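Side-chain contacts in EGF family domain-containing protein (Toxoplasma gondii, PDB 4Z80), which probably supports host-cell invasion by gripping a RON2-like partner at the moving junction, and is captured here with a bound RON2L1 peptide: residues 166-169 and 170-174; 68-71 and 72-75; 156-160 and 161-165. All blocks are in the same frame, centred on the assembly; numbering follows the deposited sequence.

Contact 1: 166-169 and 170-174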
loop_
_atom_site.group_PDB
_atom_site.type_symbol
_atom_site.label_atom_id
_atom_site.label_comp_id
_atom_site.label_asym_id
_atom_site.label_seq_id
_atom_site.Cartn_x
_atom_site.Cartn_y
_atom_site.Cartn_z
ATOM N N ASN A 166 15.247 2.391 -23.835
ATOM C CA ASN A 166 16.203 2.913 -22.869
ATOM C C ASN A 166 15.637 2.875 -21.453
ATOM O O ASN A 166 16.366 2.610 -20.503
ATOM C CB ASN A 166 16.619 4.333 -23.241
ATOM C CG ASN A 166 17.398 4.378 -24.541
ATOM O OD1 ASN A 166 17.638 3.346 -25.166
ATOM N ND2 ASN A 166 17.785 5.570 -24.957
ATOM N N VAL A 167 14.342 3.141 -21.320
ATOM C CA VAL A 167 13.671 2.987 -20.031
ATOM C C VAL A 167 13.889 1.552 -19.554
ATOM O O VAL A 167 14.309 1.319 -18.419
ATOM C CB VAL A 167 12.150 3.291 -20.119
ATOM C CG1 VAL A 167 11.436 2.955 -18.807
ATOM C CG2 VAL A 167 11.900 4.742 -20.489
ATOM N N TYR A 168 13.630 0.592 -20.438
ATOM C CA TYR A 168 13.753 -0.811 -20.079
ATOM C C TYR A 168 15.191 -1.231 -19.813
ATOM O O TYR A 168 15.469 -1.896 -18.820
ATOM C CB TYR A 168 13.162 -1.712 -21.168
ATOM C CG TYR A 168 13.087 -3.147 -20.713
ATOM C CD1 TYR A 168 12.224 -3.516 -19.693
ATOM C CD2 TYR A 168 13.899 -4.126 -21.273
ATOM C CE1 TYR A 168 12.154 -4.817 -19.251
ATOM C CE2 TYR A 168 13.832 -5.439 -20.838
ATOM C CZ TYR A 168 12.957 -5.777 -19.822
ATOM O OH TYR A 168 12.877 -7.074 -19.366
ATOM N N ARG A 169 16.116 -0.841 -20.683
ATOM C CA ARG A 169 17.460 -1.402 -20.609
ATOM C C ARG A 169 18.401 -0.630 -19.675
ATOM O O ARG A 169 19.320 -1.226 -19.108
ATOM C CB ARG A 169 18.048 -1.502 -22.020
ATOM C CG ARG A 169 17.457 -2.677 -22.801
ATOM C CD ARG A 169 17.660 -2.612 -24.313
ATOM N NE ARG A 169 18.701 -1.686 -24.744
ATOM C CZ ARG A 169 19.050 -1.506 -26.015
ATOM N NH1 ARG A 169 20.006 -0.640 -26.326
ATOM N NH2 ARG A 169 18.440 -2.195 -26.976
ATOM N N GLN A 170 18.161 0.668 -19.486
ATOM C CA GLN A 170 19.043 1.504 -18.666
ATOM C C GLN A 170 18.519 1.704 -17.246
ATOM O O GLN A 170 19.302 1.980 -16.333
ATOM C CB GLN A 170 19.244 2.895 -19.277
ATOM C CG GLN A 170 19.196 2.980 -20.786
ATOM C CD GLN A 170 20.559 2.957 -21.403
ATOM O OE1 GLN A 170 21.412 2.149 -21.032
ATOM N NE2 GLN A 170 20.783 3.855 -22.355
ATOM N N ASP A 171 17.201 1.623 -17.070
ATOM C CA ASP A 171 16.605 1.826 -15.747
ATOM C C ASP A 171 16.055 0.543 -15.148
ATOM O O ASP A 171 16.358 0.227 -14.007
ATOM C CB ASP A 171 15.489 2.881 -15.801
ATOM C CG ASP A 171 16.017 4.308 -15.732
ATOM O OD1 ASP A 171 17.216 4.509 -15.445
ATOM O OD2 ASP A 171 15.218 5.245 -15.947
ATOM N N MET A 172 15.246 -0.195 -15.896
ATOM C CA MET A 172 14.589 -1.372 -15.337
ATOM C C MET A 172 15.512 -2.584 -15.191
ATOM O O MET A 172 15.715 -3.063 -14.079
ATOM C CB MET A 172 13.374 -1.732 -16.180
ATOM C CG MET A 172 12.231 -0.745 -16.020
ATOM S SD MET A 172 10.898 -1.072 -17.181
ATOM C CE MET A 172 9.566 -0.102 -16.486
ATOM N N VAL A 173 16.086 -3.080 -16.287
ATOM C CA VAL A 173 16.788 -4.366 -16.219
ATOM C C VAL A 173 18.026 -4.338 -15.328
ATOM O O VAL A 173 18.405 -5.366 -14.764
ATOM C CB VAL A 173 17.210 -4.870 -17.625
ATOM C CG1 VAL A 173 15.994 -5.121 -18.474
ATOM C CG2 VAL A 173 18.158 -3.906 -18.280
ATOM N N THR A 174 18.650 -3.174 -15.196
ATOM C CA THR A 174 19.847 -3.035 -14.372
ATOM C C THR A 174 19.528 -2.579 -12.937
ATOM O O THR A 174 20.431 -2.242 -12.168
ATOM C CB THR A 174 20.843 -2.051 -15.009
ATOM O OG1 THR A 174 20.204 -0.790 -15.242
ATOM C CG2 THR A 174 21.360 -2.600 -16.337
#
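V167 O is the double acceptor where Y168 and its neighbours meet the next turn of helix 165-172. It takes the backbone N-H of D171, N to O 3.2 Å, from well above the carbonyl plane. It also takes the N-H of M172, N to O 3.1 Å, almost along the C=O axis. The next carbonyl repeats the longer reach: V173 N gives to Y168 O at 2.9 Å, in a nearly straight bond (N-H...O 163°). Five-residue steps thus appear beside, and then beyond, the usual four-residue one.

With CG anti to the backbone N (chi1 -171°), the ring of Y168 lies across V173, whose CG1 sits over one face, 3.5 Å from the ring centroid, in a CH-pi contact. The methyl is set toward the rim, and its 3.2 Å approach to Y168 CE2 is tight. M172 meets the same ring quite differently: SD lies at the edge, 3.7 Å from CD1, a Met-aromatic contact in which the two side chains cross at about a right angle. Beyond the sulfur, M172 CE reaches toward V167 CG1.

Both carboxylate oxygens of buried D171 are engaged outside the helix. OD1 is hydrogen-bonded to Y71 OH and OD2 accepts the backbone N-H of Q10 of the bound peptide, so the carboxylate is held from both the protein and the peptide, which probably helps to balance its charge. N166 and Q170 also pack on Q10 of the peptide. The whole is a pi-type widening in a short helix that contacts the peptide.

Contact 2: 68-71 and 72-75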
loop_
_atom_site.group_PDB
_atom_site.type_symbol
_atom_site.label_atom_id
_atom_site.label_comp_id
_atom_site.label_asym_id
_atom_site.label_seq_id
_atom_site.Cartn_x
_atom_site.Cartn_y
_atom_site.Cartn_z
ATOM N N ALA A 68 20.634 1.595 -11.285
ATOM C CA ALA A 68 22.014 1.959 -11.569
ATOM C C ALA A 68 22.308 3.406 -11.161
ATOM O O ALA A 68 23.404 3.713 -10.684
ATOM C CB ALA A 68 22.307 1.753 -13.036
ATOM N N GLN A 69 21.324 4.289 -11.334
ATOM C CA GLN A 69 21.494 5.704 -10.994
ATOM C C GLN A 69 21.107 6.034 -9.550
ATOM O O GLN A 69 21.400 7.129 -9.069
ATOM C CB GLN A 69 20.673 6.584 -11.945
ATOM C CG GLN A 69 21.036 6.424 -13.411
ATOM C CD GLN A 69 22.525 6.540 -13.654
ATOM O OE1 GLN A 69 23.176 7.455 -13.151
ATOM N NE2 GLN A 69 23.079 5.593 -14.401
ATOM N N ALA A 70 20.448 5.096 -8.872
ATOM C CA ALA A 70 20.024 5.285 -7.483
ATOM C C ALA A 70 19.257 6.597 -7.306
ATOM O O ALA A 70 19.444 7.306 -6.319
ATOM C CB ALA A 70 21.236 5.239 -6.545
ATOM N N TYR A 71 18.375 6.891 -8.261
ATOM C CA TYR A 71 17.688 8.183 -8.341
ATOM C C TYR A 71 17.111 8.682 -7.023
ATOM O O TYR A 71 17.377 9.805 -6.611
ATOM C CB TYR A 71 16.538 8.112 -9.348
ATOM C CG TYR A 71 16.936 7.780 -10.768
ATOM C CD1 TYR A 71 17.568 8.721 -11.569
ATOM C CD2 TYR A 71 16.648 6.539 -11.315
ATOM C CE1 TYR A 71 17.920 8.423 -12.875
ATOM C CE2 TYR A 71 16.996 6.234 -12.615
ATOM C CZ TYR A 71 17.631 7.183 -13.390
ATOM O OH TYR A 71 17.973 6.883 -14.689
ATOM N N CYS A 72 16.302 7.853 -6.375
ATOM C CA CYS A 72 15.509 8.328 -5.250
ATOM C C CYS A 72 16.292 8.337 -3.941
ATOM O O CYS A 72 15.747 8.706 -2.903
ATOM C CB CYS A 72 14.242 7.480 -5.100
ATOM S SG CYS A 72 13.123 7.562 -6.538
ATOM N N GLN A 73 17.565 7.953 -3.990
ATOM C CA GLN A 73 18.454 8.086 -2.832
ATOM C C GLN A 73 19.191 9.426 -2.825
ATOM O O GLN A 73 19.863 9.766 -1.852
ATOM C CB GLN A 73 19.467 6.936 -2.790
ATOM C CG GLN A 73 18.858 5.652 -2.265
ATOM C CD GLN A 73 19.820 4.471 -2.183
ATOM O OE1 GLN A 73 19.406 3.366 -1.842
ATOM N NE2 GLN A 73 21.100 4.691 -2.502
ATOM N N SER A 74 19.057 10.182 -3.908
ATOM C CA SER A 74 19.693 11.497 -4.026
ATOM C C SER A 74 19.139 12.499 -3.023
ATOM O O SER A 74 17.942 12.496 -2.726
ATOM C CB SER A 74 19.506 12.051 -5.434
ATOM O OG SER A 74 19.952 13.398 -5.509
ATOM N N SER A 75 20.007 13.377 -2.526
ATOM C CA SER A 75 19.580 14.411 -1.593
ATOM C C SER A 75 18.647 15.408 -2.273
ATOM O O SER A 75 17.900 16.115 -1.597
ATOM C CB SER A 75 20.790 15.141 -0.998
ATOM O OG SER A 75 21.587 15.717 -2.016
#
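A70 has a positive phi of 51° with psi 42°, a left-handed helical backbone conformation that aims its carbonyl at Q73, while the chi1 of Q73 (-78°) sets CG beside its own backbone N and lets the extended chain run back toward A70. Together these torsions build a 3-10 turn, part of the long loop that joins strand 60-62 to helix 80-84.

Two successive bonds define the turn. Q73 N donates to A70 O at 3.1 Å, and S74 N donates to Y71 O at 3.2 Å. Both reach back three residues, as in a 3-10 turn. The turn also brings the CB of Q73 to 3.5 Å from A70 O and the CB of S74 to 3.3 Å from Y71 O. At the far end of the glutamine, NE2 comes to 4.1 Å from the methyl of A70, a loose contact.

D65 ties the turn down from outside in two ways, its OD2 accepting the N-H of C72 while its backbone N gives to Q73 OE1. That second bond holds the glutamine amide in place. C72 turns away from the first half of the turn and anchors it covalently through its disulfide to C274, and S74 OG is hydrogen-bonded to S76 OG.

Y71 sends its ring away from the turn, toward the bound peptide, where it packs on N9 of that chain. One face of this ring is covered from within the loop by the CB of Q69, 3.4 Å above the ring plane and offset toward the rim.

Contact 3: 156-160 and 161-165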
loop_
_atom_site.group_PDB
_atom_site.type_symbol
_atom_site.label_atom_id
_atom_site.label_comp_id
_atom_site.label_asym_id
_atom_site.label_seq_id
_atom_site.Cartn_x
_atom_site.Cartn_y
_atom_site.Cartn_z
ATOM N N GLY A 156 -1.459 7.041 -15.127
ATOM C CA GLY A 156 -0.462 6.576 -16.068
ATOM C C GLY A 156 0.393 7.732 -16.535
ATOM O O GLY A 156 0.182 8.882 -16.132
ATOM N N TYR A 157 1.369 7.430 -17.382
ATOM C CA TYR A 157 2.292 8.439 -17.889
ATOM C C TYR A 157 2.881 7.926 -19.204
ATOM O O TYR A 157 3.355 6.792 -19.270
ATOM C CB TYR A 157 3.393 8.747 -16.863
ATOM C CG TYR A 157 4.461 9.670 -17.390
ATOM C CD1 TYR A 157 4.177 10.995 -17.698
ATOM C CD2 TYR A 157 5.756 9.216 -17.587
ATOM C CE1 TYR A 157 5.161 11.835 -18.194
ATOM C CE2 TYR A 157 6.740 10.049 -18.074
ATOM C CZ TYR A 157 6.441 11.347 -18.382
ATOM O OH TYR A 157 7.436 12.161 -18.877
ATOM N N LEU A 158 2.818 8.766 -20.242
ATOM C CA LEU A 158 3.155 8.398 -21.629
ATOM C C LEU A 158 2.190 7.320 -22.121
ATOM O O LEU A 158 1.322 6.872 -21.381
ATOM C CB LEU A 158 4.615 7.932 -21.750
ATOM C CG LEU A 158 5.642 8.924 -21.199
ATOM C CD1 LEU A 158 7.055 8.371 -21.299
ATOM C CD2 LEU A 158 5.541 10.267 -21.900
ATOM N N THR A 159 2.302 6.914 -23.382
ATOM C CA THR A 159 1.323 5.965 -23.915
ATOM C C THR A 159 1.439 4.589 -23.268
ATOM O O THR A 159 0.448 3.868 -23.154
ATOM C CB THR A 159 1.448 5.799 -25.452
ATOM O OG1 THR A 159 2.795 5.462 -25.803
ATOM C CG2 THR A 159 1.040 7.074 -26.156
ATOM N N HIS A 160 2.645 4.221 -22.855
ATOM C CA HIS A 160 2.881 2.900 -22.289
ATOM C C HIS A 160 4.222 2.877 -21.571
ATOM O O HIS A 160 5.048 3.775 -21.738
ATOM C CB HIS A 160 2.836 1.824 -23.385
ATOM C CG HIS A 160 3.899 1.988 -24.423
ATOM N ND1 HIS A 160 3.826 2.939 -25.418
ATOM C CD2 HIS A 160 5.066 1.327 -24.618
ATOM C CE1 HIS A 160 4.904 2.860 -26.180
ATOM N NE2 HIS A 160 5.674 1.890 -25.716
ATOM N N CYS A 161 4.407 1.846 -20.756
ATOM C CA CYS A 161 5.615 1.658 -19.979
ATOM C C CYS A 161 6.148 0.239 -20.197
ATOM O O CYS A 161 5.393 -0.720 -20.064
ATOM C CB CYS A 161 5.330 1.896 -18.497
ATOM S SG CYS A 161 6.786 1.631 -17.475
ATOM N N PRO A 162 7.441 0.097 -20.539
ATOM C CA PRO A 162 8.452 1.136 -20.774
ATOM C C PRO A 162 8.208 1.842 -22.102
ATOM O O PRO A 162 8.014 1.158 -23.110
ATOM C CB PRO A 162 9.767 0.351 -20.798
ATOM C CG PRO A 162 9.369 -0.998 -21.295
ATOM C CD PRO A 162 8.006 -1.256 -20.711
ATOM N N TYR A 163 8.205 3.170 -22.115
ATOM C CA TYR A 163 7.843 3.886 -23.338
ATOM C C TYR A 163 8.882 3.683 -24.445
ATOM O O TYR A 163 8.526 3.624 -25.624
ATOM C CB TYR A 163 7.656 5.385 -23.081
ATOM C CG TYR A 163 7.432 6.148 -24.373
ATOM C CD1 TYR A 163 6.190 6.147 -24.997
ATOM C CD2 TYR A 163 8.474 6.829 -24.990
ATOM C CE1 TYR A 163 5.985 6.819 -26.189
ATOM C CE2 TYR A 163 8.278 7.507 -26.179
ATOM C CZ TYR A 163 7.036 7.498 -26.774
ATOM O OH TYR A 163 6.859 8.169 -27.966
ATOM N N ASN A 164 10.159 3.605 -24.079
ATOM C CA ASN A 164 11.201 3.295 -25.057
ATOM C C ASN A 164 12.174 2.269 -24.492
ATOM O O ASN A 164 12.116 1.938 -23.311
ATOM C CB ASN A 164 11.932 4.572 -25.501
ATOM C CG ASN A 164 12.742 5.220 -24.390
ATOM O OD1 ASN A 164 13.436 4.548 -23.632
ATOM N ND2 ASN A 164 12.678 6.545 -24.312
ATOM N N VAL A 165 13.068 1.755 -25.329
ATOM C CA VAL A 165 13.913 0.647 -24.900
ATOM C C VAL A 165 14.968 1.090 -23.895
ATOM O O VAL A 165 15.508 0.258 -23.166
ATOM C CB VAL A 165 14.606 -0.040 -26.099
ATOM C CG1 VAL A 165 13.564 -0.672 -27.009
ATOM C CG2 VAL A 165 15.464 0.937 -26.861
HETATM O O HOH W 1 7.842 2.184 -27.714
#
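A cis-proline turn, closed by H160 and Y163 around the cis C161-P162 peptide bond, carries the chain from strand 160-161 into helix 165-172. The imidazole of H160 lies over the turn: with chi1 63°, CG sits between the backbone N and the carbonyl carbon, which brings Y163 CA over one ring face, 4.1 Å from its centroid. The two rings meet obliquely, planes 44° apart and centroids 5.3 Å apart.

Both imidazole nitrogens have partners that fix the ring's rotation. ND1 shares a hydrogen bond with T159 OG1 at 2.8 Å. NE2 bonds to a water 3.0 Å away in the ring plane, and that water donates to Y163 O at 2.6 Å, linking the two ends of the turn. T159 OG1 serves twice, for it also lies at the edge of the phenol ring, 3.5 Å from Y163 CE1.

L158 comes crosswise from the other segment, its CD1 3.5 Å from Y163 CB. The phenol hydroxyl is hydrogen-bonded to S18 OG of the bound peptide, and C161 is fixed by its disulfide to C265. Just beyond, N164 OD1 accepts the N-H of V167 as the helix N-cap. The arrangement is a type VIb turn, running straight into an N-capped helix beside the peptide-binding site.

Helix 165-172 stands between the other two elements and touches both. Contact 1 lies 15 Å from contact 2, centre to centre, and a probable hydrogen bond of 2.6 Å from D171 OD1 to Y71 OH joins them. Contact 3 lies closer, its centre 12 Å from that of contact 1. There M172 CE packs 3.4 Å from C161 SG, and V167 CG1 lies 3.7 Å from P162 CB. Contacts 2 and 3 do not meet, their nearest atoms being about 10 Å apart. What unites all three is the bound RON2L1 peptide, which contacts each: its N9 near contacts 1 and 2, its S18 at contact 3.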